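Local coordinates for protein putative hexose oxidase (Nonomuraea sp. ATCC 39727, PDB 5AWV) that probably oxidises the sugar of teicoplanin-type glycopeptide antibiotics, using a covalently bound FAD as its cofactor, at residues D204-A212 with N498-Y509; D107-A115 with E126-K137. All blocks are in the same frame, centred on the assembly; numbering follows the deposited sequence.

Interaction 1. Residues D204-A212 with N498-Y509; sequences DPHHDLWWA and NHPRLRKVKAAY
Arg501 lays its guanidinium flat on the indole of Trp211: the planes are 14° apart, and CZ sits 3.8 Å from the centroid of the five-membered ring, a cation-pi stack. CG anti to the backbone N (chi1 -173°) and an extended chain carry Arg501 along the indole, bringing CD over the six-membered ring in a CH-pi contact. Leu502 CD2 meets Trp211 CZ3 at 3.5 Å, and Asn498 approaches the ring edge at CZ2. At the other end, Tyr509 OH donates to Asp208 OD1 on its syn side (2.7 Å) and accepts from His206 ND1 (2.9 Å) in the imidazole plane; a water donates to Asp208 OD2 and weakly to Tyr509 OH. Leu209 CD1 packs over a face of the tyrosine ring. Helix 499-509, in the berberine-like C-terminal region, crosses helix 207-212 at -121°, the axes 9.8 Å apart, with Val505 CG1 against Ala212 CB (3.8 Å) between the arginine-indole stack and the tyrosine cluster. Farther out, Trp211 NE1 donates to Ala413 O, Asn498 ND2 to Pro412 O and Ala416 O, and Ile196 of strand 193-199 backs His206, Leu209 and Tyr509. His206 occupies the N-cap position of helix 207-212, its backbone N held by Asp204 OD1 in an Asx turn.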
loop_
_atom_site.group_PDB
_atom_site.type_symbol
_atom_site.label_atom_id
_atom_site.label_comp_id
_atom_site.label_asym_id
_atom_site.label_seq_id
_atom_site.Cartn_x
_atom_site.Cartn_y
_atom_site.Cartn_z
ATOM N N ASP A 204 -5.206 -26.191 6.628
ATOM C CA ASP A 204 -6.164 -25.106 6.920
ATOM C C ASP A 204 -7.190 -25.216 5.858
ATOM O O ASP A 204 -6.834 -25.225 4.695
ATOM C CB ASP A 204 -5.504 -23.722 6.847
ATOM C CG ASP A 204 -6.460 -22.656 7.252
ATOM O OD1 ASP A 204 -7.488 -22.517 6.608
ATOM O OD2 ASP A 204 -6.197 -21.964 8.283
ATOM N N PRO A 205 -8.459 -25.331 6.213
ATOM C CA PRO A 205 -9.431 -25.627 5.233
ATOM C C PRO A 205 -9.765 -24.468 4.314
ATOM O O PRO A 205 -10.478 -24.661 3.320
ATOM C CB PRO A 205 -10.621 -26.019 6.046
ATOM C CG PRO A 205 -10.470 -25.250 7.270
ATOM C CD PRO A 205 -9.036 -25.339 7.556
ATOM N N HIS A 206 -9.250 -23.262 4.633
ATOM C CA HIS A 206 -9.358 -22.116 3.706
ATOM C C HIS A 206 -7.996 -21.546 3.367
ATOM O O HIS A 206 -7.861 -20.316 3.100
ATOM C CB HIS A 206 -10.245 -21.071 4.375
ATOM C CG HIS A 206 -11.571 -21.624 4.760
ATOM N ND1 HIS A 206 -12.546 -21.893 3.833
ATOM C CD2 HIS A 206 -12.074 -21.988 5.963
ATOM C CE1 HIS A 206 -13.604 -22.408 4.443
ATOM N NE2 HIS A 206 -13.334 -22.486 5.730
ATOM N N HIS A 207 -7.045 -22.436 3.257
ATOM C CA HIS A 207 -5.650 -22.110 2.890
ATOM C C HIS A 207 -5.610 -21.325 1.576
ATOM O O HIS A 207 -4.764 -20.393 1.471
ATOM C CB HIS A 207 -4.804 -23.389 2.708
ATOM C CG HIS A 207 -3.340 -23.145 2.704
ATOM N ND1 HIS A 207 -2.568 -23.256 1.576
ATOM C CD2 HIS A 207 -2.508 -22.753 3.684
ATOM C CE1 HIS A 207 -1.309 -23.043 1.867
ATOM N NE2 HIS A 207 -1.232 -22.784 3.151
ATOM N N ASP A 208 -6.468 -21.701 0.618
ATOM C CA ASP A 208 -6.650 -20.998 -0.645
ATOM C C ASP A 208 -6.973 -19.487 -0.519
ATOM O O ASP A 208 -6.384 -18.654 -1.223
ATOM C CB ASP A 208 -7.594 -21.700 -1.622
ATOM C CG ASP A 208 -9.066 -21.858 -1.091
ATOM O OD1 ASP A 208 -9.283 -21.769 0.164
ATOM O OD2 ASP A 208 -9.994 -22.059 -1.959
ATOM N N LEU A 209 -7.912 -19.126 0.364
ATOM C CA LEU A 209 -8.218 -17.750 0.681
ATOM C C LEU A 209 -7.025 -16.953 1.268
ATOM O O LEU A 209 -6.882 -15.766 0.915
ATOM C CB LEU A 209 -9.448 -17.609 1.609
ATOM C CG LEU A 209 -10.021 -16.210 1.792
ATOM C CD1 LEU A 209 -10.578 -15.721 0.473
ATOM C CD2 LEU A 209 -11.111 -16.220 2.829
ATOM N N TRP A 210 -6.307 -17.538 2.200
ATOM C CA TRP A 210 -5.113 -16.968 2.840
ATOM C C TRP A 210 -4.136 -16.713 1.642
ATOM O O TRP A 210 -3.593 -15.642 1.468
ATOM C CB TRP A 210 -4.447 -17.932 3.807
ATOM C CG TRP A 210 -3.026 -17.583 4.000
ATOM C CD1 TRP A 210 -2.564 -16.551 4.751
ATOM C CD2 TRP A 210 -1.874 -18.161 3.331
ATOM N NE1 TRP A 210 -1.191 -16.460 4.598
ATOM C CE2 TRP A 210 -0.756 -17.410 3.712
ATOM C CE3 TRP A 210 -1.699 -19.223 2.441
ATOM C CZ2 TRP A 210 0.542 -17.718 3.298
ATOM C CZ3 TRP A 210 -0.443 -19.509 1.997
ATOM C CH2 TRP A 210 0.692 -18.742 2.411
ATOM N N TRP A 211 -3.868 -17.764 0.866
ATOM C CA TRP A 211 -2.935 -17.642 -0.257
ATOM C C TRP A 211 -3.314 -16.464 -1.247
ATOM O O TRP A 211 -2.430 -15.685 -1.639
ATOM C CB TRP A 211 -2.779 -18.990 -1.025
ATOM C CG TRP A 211 -1.860 -18.917 -2.224
ATOM C CD1 TRP A 211 -0.530 -19.090 -2.234
ATOM C CD2 TRP A 211 -2.227 -18.522 -3.527
ATOM N NE1 TRP A 211 -0.038 -18.965 -3.536
ATOM C CE2 TRP A 211 -1.055 -18.537 -4.321
ATOM C CE3 TRP A 211 -3.437 -18.198 -4.111
ATOM C CZ2 TRP A 211 -1.072 -18.271 -5.699
ATOM C CZ3 TRP A 211 -3.463 -17.887 -5.497
ATOM C CH2 TRP A 211 -2.285 -17.976 -6.268
ATOM N N ALA A 212 -4.573 -16.266 -1.550
ATOM C CA ALA A 212 -4.938 -15.272 -2.467
ATOM C C ALA A 212 -4.628 -13.847 -1.944
ATOM O O ALA A 212 -4.555 -12.889 -2.744
ATOM C CB ALA A 212 -6.362 -15.360 -2.824
ATOM N N ASN A 498 0.240 -17.581 -11.506
ATOM C CA ASN A 498 -0.695 -17.605 -10.396
ATOM C C ASN A 498 -2.138 -17.248 -10.785
ATOM O O ASN A 498 -3.044 -17.373 -9.954
ATOM C CB ASN A 498 -0.186 -16.702 -9.227
ATOM C CG ASN A 498 1.113 -17.213 -8.610
ATOM O OD1 ASN A 498 1.383 -18.413 -8.650
ATOM N ND2 ASN A 498 1.942 -16.299 -8.014
ATOM N N HIS A 499 -2.384 -16.759 -12.019
ATOM C CA HIS A 499 -3.654 -16.311 -12.335
ATOM C C HIS A 499 -4.738 -17.478 -12.234
ATOM O O HIS A 499 -5.860 -17.257 -11.742
ATOM C CB HIS A 499 -3.702 -15.680 -13.694
ATOM C CG HIS A 499 -5.036 -15.167 -14.012
ATOM N ND1 HIS A 499 -5.790 -15.618 -15.086
ATOM C CD2 HIS A 499 -5.767 -14.230 -13.407
ATOM C CE1 HIS A 499 -6.945 -14.984 -15.086
ATOM N NE2 HIS A 499 -6.933 -14.111 -14.099
ATOM N N PRO A 500 -4.374 -18.683 -12.704
ATOM C CA PRO A 500 -5.375 -19.765 -12.673
ATOM C C PRO A 500 -5.831 -20.066 -11.261
ATOM O O PRO A 500 -7.017 -20.179 -11.031
ATOM C CB PRO A 500 -4.661 -20.965 -13.369
ATOM C CG PRO A 500 -3.662 -20.290 -14.280
ATOM C CD PRO A 500 -3.221 -19.016 -13.546
ATOM N N ARG A 501 -4.917 -20.206 -10.323
ATOM C CA ARG A 501 -5.309 -20.396 -8.938
ATOM C C ARG A 501 -6.081 -19.223 -8.350
ATOM O O ARG A 501 -7.103 -19.430 -7.676
ATOM C CB ARG A 501 -4.116 -20.710 -8.090
ATOM C CG ARG A 501 -4.551 -21.075 -6.665
ATOM C CD ARG A 501 -3.360 -21.539 -5.903
ATOM N NE ARG A 501 -3.781 -21.921 -4.575
ATOM C CZ ARG A 501 -2.961 -22.134 -3.585
ATOM N NH1 ARG A 501 -1.645 -22.025 -3.732
ATOM N NH2 ARG A 501 -3.477 -22.493 -2.442
ATOM N N LEU A 502 -5.676 -17.997 -8.666
ATOM C CA LEU A 502 -6.468 -16.860 -8.202
ATOM C C LEU A 502 -7.883 -16.859 -8.761
ATOM O O LEU A 502 -8.855 -16.526 -8.058
ATOM C CB LEU A 502 -5.827 -15.524 -8.516
ATOM C CG LEU A 502 -4.533 -15.210 -7.823
ATOM C CD1 LEU A 502 -3.778 -14.140 -8.607
ATOM C CD2 LEU A 502 -4.792 -14.742 -6.394
ATOM N N ARG A 503 -8.032 -17.284 -10.029
ATOM C CA ARG A 503 -9.401 -17.394 -10.566
ATOM C C ARG A 503 -10.274 -18.469 -9.815
ATOM O O ARG A 503 -11.434 -18.268 -9.593
ATOM C CB ARG A 503 -9.340 -17.562 -12.114
ATOM C CG ARG A 503 -10.656 -17.897 -12.710
ATOM C CD ARG A 503 -10.619 -17.827 -14.212
ATOM N NE ARG A 503 -10.571 -16.480 -14.725
ATOM C CZ ARG A 503 -10.442 -16.201 -16.012
ATOM N NH1 ARG A 503 -10.299 -17.192 -16.895
ATOM N NH2 ARG A 503 -10.430 -14.949 -16.431
ATOM N N LYS A 504 -9.692 -19.580 -9.427
ATOM C CA LYS A 504 -10.398 -20.589 -8.628
ATOM C C LYS A 504 -10.813 -20.049 -7.270
ATOM O O LYS A 504 -11.954 -20.255 -6.836
ATOM C CB LYS A 504 -9.569 -21.845 -8.509
ATOM C CG LYS A 504 -9.531 -22.572 -9.853
ATOM C CD LYS A 504 -8.554 -23.710 -9.839
ATOM C CE LYS A 504 -8.701 -24.541 -11.114
ATOM N NZ LYS A 504 -7.863 -25.750 -10.926
ATOM N N VAL A 505 -9.950 -19.248 -6.627
ATOM C CA VAL A 505 -10.298 -18.593 -5.362
ATOM C C VAL A 505 -11.444 -17.638 -5.465
ATOM O O VAL A 505 -12.400 -17.668 -4.645
ATOM C CB VAL A 505 -9.104 -17.914 -4.672
ATOM C CG1 VAL A 505 -9.529 -17.377 -3.328
ATOM C CG2 VAL A 505 -8.042 -18.933 -4.422
ATOM N N LYS A 506 -11.440 -16.844 -6.536
ATOM C CA LYS A 506 -12.448 -15.892 -6.829
ATOM C C LYS A 506 -13.845 -16.607 -7.024
ATOM O O LYS A 506 -14.821 -16.203 -6.417
ATOM C CB LYS A 506 -12.058 -15.122 -8.091
ATOM C CG LYS A 506 -13.097 -14.203 -8.656
ATOM C CD LYS A 506 -13.400 -13.033 -7.703
ATOM C CE LYS A 506 -14.471 -12.122 -8.308
ATOM N NZ LYS A 506 -14.677 -10.847 -7.551
ATOM N N ALA A 507 -13.889 -17.641 -7.886
ATOM C CA ALA A 507 -15.073 -18.454 -8.085
ATOM C C ALA A 507 -15.564 -19.093 -6.760
ATOM O O ALA A 507 -16.793 -19.130 -6.527
ATOM C CB ALA A 507 -14.810 -19.555 -9.103
ATOM N N ALA A 508 -14.663 -19.562 -5.909
ATOM C CA ALA A 508 -15.061 -20.221 -4.663
ATOM C C ALA A 508 -15.587 -19.256 -3.567
ATOM O O ALA A 508 -16.546 -19.601 -2.859
ATOM C CB ALA A 508 -13.949 -21.096 -4.102
ATOM N N TYR A 509 -15.011 -18.060 -3.449
ATOM C CA TYR A 509 -15.372 -17.160 -2.391
ATOM C C TYR A 509 -16.127 -15.953 -2.791
ATOM O O TYR A 509 -16.794 -15.376 -1.941
ATOM C CB TYR A 509 -14.157 -16.762 -1.588
ATOM C CG TYR A 509 -13.477 -17.929 -0.881
ATOM C CD1 TYR A 509 -12.467 -18.673 -1.490
ATOM C CD2 TYR A 509 -13.834 -18.256 0.404
ATOM C CE1 TYR A 509 -11.880 -19.703 -0.824
ATOM C CE2 TYR A 509 -13.235 -19.271 1.099
ATOM C CZ TYR A 509 -12.278 -20.002 0.508
ATOM O OH TYR A 509 -11.662 -20.998 1.189
HETATM O O HOH W 1 -12.169 -23.116 -1.156
#

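Interaction 2. Residues D107-A115 with E126-K137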
loop_
_atom_site.group_PDB
_atom_site.type_symbol
_atom_site.label_atom_id
_atom_site.label_comp_id
_atom_site.label_asym_id
_atom_site.label_seq_id
_atom_site.Cartn_x
_atom_site.Cartn_y
_atom_site.Cartn_z
ATOM N N ASP A 107 -15.866 2.370 4.419
ATOM C CA ASP A 107 -14.692 3.101 4.825
ATOM C C ASP A 107 -14.190 2.507 6.131
ATOM O O ASP A 107 -14.930 2.431 7.105
ATOM C CB ASP A 107 -15.008 4.590 4.957
ATOM C CG ASP A 107 -13.745 5.436 5.248
ATOM O OD1 ASP A 107 -12.992 5.070 6.192
ATOM O OD2 ASP A 107 -13.503 6.397 4.484
ATOM N N MET A 108 -12.935 2.063 6.145
ATOM C CA MET A 108 -12.357 1.336 7.278
ATOM C C MET A 108 -11.614 2.160 8.313
ATOM O O MET A 108 -10.945 1.571 9.220
ATOM C CB MET A 108 -11.432 0.253 6.787
ATOM C CG MET A 108 -12.018 -0.673 5.696
ATOM S SD MET A 108 -13.468 -1.662 6.133
ATOM C CE MET A 108 -12.621 -3.079 6.686
ATOM N N SER A 109 -11.775 3.460 8.237
ATOM C CA SER A 109 -11.070 4.459 9.069
ATOM C C SER A 109 -11.114 4.147 10.576
ATOM O O SER A 109 -10.123 4.413 11.312
ATOM C CB SER A 109 -11.703 5.834 8.924
ATOM O OG SER A 109 -11.491 6.488 7.709
ATOM N N LEU A 110 -12.249 3.631 11.050
ATOM C CA LEU A 110 -12.380 3.295 12.474
ATOM C C LEU A 110 -11.674 2.012 12.879
ATOM O O LEU A 110 -11.500 1.803 14.082
ATOM C CB LEU A 110 -13.860 3.271 12.881
ATOM C CG LEU A 110 -14.681 4.550 12.732
ATOM C CD1 LEU A 110 -16.121 4.283 13.079
ATOM C CD2 LEU A 110 -14.200 5.672 13.626
ATOM N N LEU A 111 -11.247 1.151 11.933
ATOM C CA LEU A 111 -10.600 -0.123 12.297
ATOM C C LEU A 111 -9.128 -0.052 12.387
ATOM O O LEU A 111 -8.453 -0.356 11.405
ATOM C CB LEU A 111 -10.956 -1.214 11.277
ATOM C CG LEU A 111 -12.422 -1.691 11.295
ATOM C CD1 LEU A 111 -12.831 -2.540 10.083
ATOM C CD2 LEU A 111 -12.784 -2.459 12.577
ATOM N N THR A 112 -8.589 0.281 13.556
ATOM C CA THR A 112 -7.182 0.659 13.685
ATOM C C THR A 112 -6.430 -0.094 14.823
ATOM O O THR A 112 -5.445 0.396 15.329
ATOM C CB THR A 112 -7.022 2.165 13.947
ATOM O OG1 THR A 112 -7.701 2.479 15.151
ATOM C CG2 THR A 112 -7.560 2.989 12.874
ATOM N N GLU A 113 -6.885 -1.252 15.250
ATOM C CA GLU A 113 -6.122 -1.988 16.279
ATOM C C GLU A 113 -4.752 -2.518 15.770
ATOM O O GLU A 113 -4.636 -2.963 14.626
ATOM C CB GLU A 113 -6.964 -3.174 16.780
ATOM C CG GLU A 113 -6.186 -4.137 17.682
ATOM C CD GLU A 113 -6.871 -4.457 18.982
ATOM O OE1 GLU A 113 -7.307 -5.631 19.168
ATOM O OE2 GLU A 113 -6.915 -3.523 19.825
ATOM N N ILE A 114 -3.744 -2.485 16.633
ATOM C CA ILE A 114 -2.468 -3.099 16.394
ATOM C C ILE A 114 -2.098 -3.711 17.711
ATOM O O ILE A 114 -1.941 -2.979 18.743
ATOM C CB ILE A 114 -1.388 -2.080 15.975
ATOM C CG1 ILE A 114 -1.837 -1.266 14.785
ATOM C CG2 ILE A 114 0.013 -2.744 15.867
ATOM C CD1 ILE A 114 -0.898 -0.057 14.598
ATOM N N ALA A 115 -1.992 -5.022 17.755
ATOM C CA ALA A 115 -1.730 -5.708 19.032
ATOM C C ALA A 115 -1.226 -7.080 18.855
ATOM O O ALA A 115 -1.420 -7.737 17.809
ATOM C CB ALA A 115 -2.980 -5.791 19.856
ATOM N N GLU A 126 -5.175 -4.146 11.933
ATOM C CA GLU A 126 -6.412 -3.835 11.247
ATOM C C GLU A 126 -6.199 -2.927 10.038
ATOM O O GLU A 126 -5.215 -2.202 10.023
ATOM C CB GLU A 126 -7.460 -3.256 12.236
ATOM C CG GLU A 126 -8.092 -4.359 13.033
ATOM C CD GLU A 126 -9.169 -3.911 13.994
ATOM O OE1 GLU A 126 -9.226 -2.732 14.343
ATOM O OE2 GLU A 126 -9.950 -4.792 14.421
ATOM N N PRO A 127 -7.054 -3.073 8.992
ATOM C CA PRO A 127 -6.938 -2.432 7.665
ATOM C C PRO A 127 -7.043 -0.911 7.641
ATOM O O PRO A 127 -6.473 -0.310 6.774
ATOM C CB PRO A 127 -8.070 -3.032 6.831
ATOM C CG PRO A 127 -9.046 -3.523 7.880
ATOM C CD PRO A 127 -8.290 -3.907 9.083
ATOM N N GLY A 128 -7.637 -0.293 8.611
ATOM C CA GLY A 128 -7.705 1.150 8.617
ATOM C C GLY A 128 -6.477 1.873 9.124
ATOM O O GLY A 128 -6.388 3.120 8.995
ATOM N N ASN A 129 -5.522 1.155 9.689
ATOM C CA ASN A 129 -4.258 1.752 10.058
ATOM C C ASN A 129 -3.464 2.267 8.832
ATOM O O ASN A 129 -3.509 1.660 7.766
ATOM C CB ASN A 129 -3.331 0.723 10.731
ATOM C CG ASN A 129 -3.747 0.400 12.117
ATOM O OD1 ASN A 129 -3.667 1.260 12.975
ATOM N ND2 ASN A 129 -4.220 -0.821 12.352
ATOM N N THR A 130 -2.721 3.339 9.011
ATOM C CA THR A 130 -1.682 3.713 8.036
ATOM C C THR A 130 -0.391 3.007 8.338
ATOM O O THR A 130 -0.194 2.554 9.486
ATOM C CB THR A 130 -1.455 5.239 8.039
ATOM O OG1 THR A 130 -1.002 5.648 9.316
ATOM C CG2 THR A 130 -2.736 5.983 7.753
ATOM N N LEU A 131 0.503 2.913 7.335
ATOM C CA LEU A 131 1.851 2.425 7.538
ATOM C C LEU A 131 2.606 3.174 8.599
ATOM O O LEU A 131 3.203 2.557 9.457
ATOM C CB LEU A 131 2.677 2.441 6.245
ATOM C CG LEU A 131 2.118 1.515 5.135
ATOM C CD1 LEU A 131 3.041 1.453 3.921
ATOM C CD2 LEU A 131 1.899 0.090 5.680
ATOM N N SER A 132 2.489 4.473 8.649
ATOM C CA SER A 132 3.124 5.258 9.680
ATOM C C SER A 132 2.700 4.819 11.103
ATOM O O SER A 132 3.547 4.639 12.013
ATOM C CB SER A 132 2.808 6.743 9.419
ATOM O OG SER A 132 3.333 7.482 10.468
ATOM N N GLU A 133 1.390 4.602 11.293
ATOM C CA GLU A 133 0.903 4.149 12.609
ATOM C C GLU A 133 1.440 2.783 12.946
ATOM O O GLU A 133 1.810 2.526 14.066
ATOM C CB GLU A 133 -0.629 4.143 12.659
ATOM C CG GLU A 133 -1.250 5.536 12.592
ATOM C CD GLU A 133 -2.786 5.537 12.245
ATOM O OE1 GLU A 133 -3.326 4.727 11.466
ATOM O OE2 GLU A 133 -3.498 6.392 12.773
ATOM N N VAL A 134 1.474 1.879 11.965
ATOM C CA VAL A 134 1.951 0.571 12.179
ATOM C C VAL A 134 3.409 0.607 12.566
ATOM O O VAL A 134 3.825 -0.104 13.496
ATOM C CB VAL A 134 1.798 -0.321 10.912
ATOM C CG1 VAL A 134 2.542 -1.644 11.036
ATOM C CG2 VAL A 134 0.324 -0.581 10.538
ATOM N N TYR A 135 4.221 1.305 11.807
ATOM C CA TYR A 135 5.642 1.291 12.106
ATOM C C TYR A 135 5.965 1.817 13.503
ATOM O O TYR A 135 6.776 1.253 14.208
ATOM C CB TYR A 135 6.428 2.074 11.070
ATOM C CG TYR A 135 6.374 1.573 9.634
ATOM C CD1 TYR A 135 6.399 0.209 9.346
ATOM C CD2 TYR A 135 6.376 2.469 8.570
ATOM C CE1 TYR A 135 6.349 -0.259 8.056
ATOM C CE2 TYR A 135 6.383 2.000 7.262
ATOM C CZ TYR A 135 6.348 0.647 7.016
ATOM O OH TYR A 135 6.264 0.131 5.751
ATOM N N GLU A 136 5.364 2.918 13.862
ATOM C CA GLU A 136 5.581 3.509 15.140
ATOM C C GLU A 136 5.178 2.574 16.298
ATOM O O GLU A 136 5.925 2.450 17.245
ATOM C CB GLU A 136 4.825 4.846 15.148
ATOM C CG GLU A 136 5.339 5.864 16.081
ATOM C CD GLU A 136 6.756 6.365 15.648
ATOM O OE1 GLU A 136 7.656 5.944 16.399
ATOM O OE2 GLU A 136 6.917 7.061 14.572
ATOM N N LYS A 137 3.953 2.023 16.256
ATOM C CA LYS A 137 3.512 1.163 17.301
ATOM C C LYS A 137 4.252 -0.150 17.413
ATOM O O LYS A 137 4.516 -0.641 18.507
ATOM C CB LYS A 137 2.042 0.874 17.087
ATOM C CG LYS A 137 1.371 -0.021 18.094
ATOM C CD LYS A 137 1.156 0.556 19.473
ATOM C CE LYS A 137 0.375 -0.457 20.387
ATOM N NZ LYS A 137 -1.102 -0.340 20.162
#
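Two type I beta turns of the FAD-binding domain, Met108-Leu111 and Glu126-Asn129, meet beside the flavin cofactor, where Met108 and Pro127 both touch FAD. Met108 CE packs on Pro127 CG at 3.8 Å, while Gly128 CA comes within 3.3 Å of Met108 O in a CA-H...O contact. Gly128 N donates a hydrogen bond to Leu111 O (2.9 Å). Glu126, its chain extended beyond CG, reaches back so that OE1 accepts from Glu113 N in a nearly straight bond (2.9 Å, 167°), the donor coming from above the carboxylate plane. Glu113 O is gripped twice: by Glu126 N, nearly end-on to the carbonyl, and by Asn129 ND2 at 3.2 Å, which stands above the carbonyl plane. Asn129 ND2 also donates to Glu126 O, and these two bonds probably fix the rotation of its amide.

The contact joins the start of the beta hairpin 114-117/122-125 to the helix that follows it. Ile114, on the first strand, points its side chain at the helix: CG1 packs on the Asn129 amide, CD1 reaches Val134 CA (3.8 Å), and CG2 meets Lys137 CG, the two side chains running past each other in opposite directions. Bends at chi2 (71°) and chi4 turn Lys137 NZ onto Ile114 O, in the carbonyl plane, at 3.1 Å. Helix 131-142 is started by a capping box of Thr130 and Glu133. Lys137 also packs on Leu110 of the second subunit, and Leu27 of that subunit lies on Glu113.

In the fold
From the N terminus, the chain reaches interaction 2 first: strand 104-107 leaves the mixed sheet, and 107-115 is met again by 126-137 after only ten residues, a short loop that holds the hairpin 114-117/122-125 of the antiparallel five-stranded sheet. This local contact lies beside FAD and the second subunit. Interaction 1 opens after it has closed, so the two are in series and neither nest nor cross. Its loop is long: 285 residues, including the seven-stranded sheet, separate 204-212 from 498-509, and the contact brings the C-terminal helix back beside the five-stranded sheet, against whose edge strand 193-199 the contact packs. The two centres lie 26 Å apart, with nearest atoms about 14 Å apart.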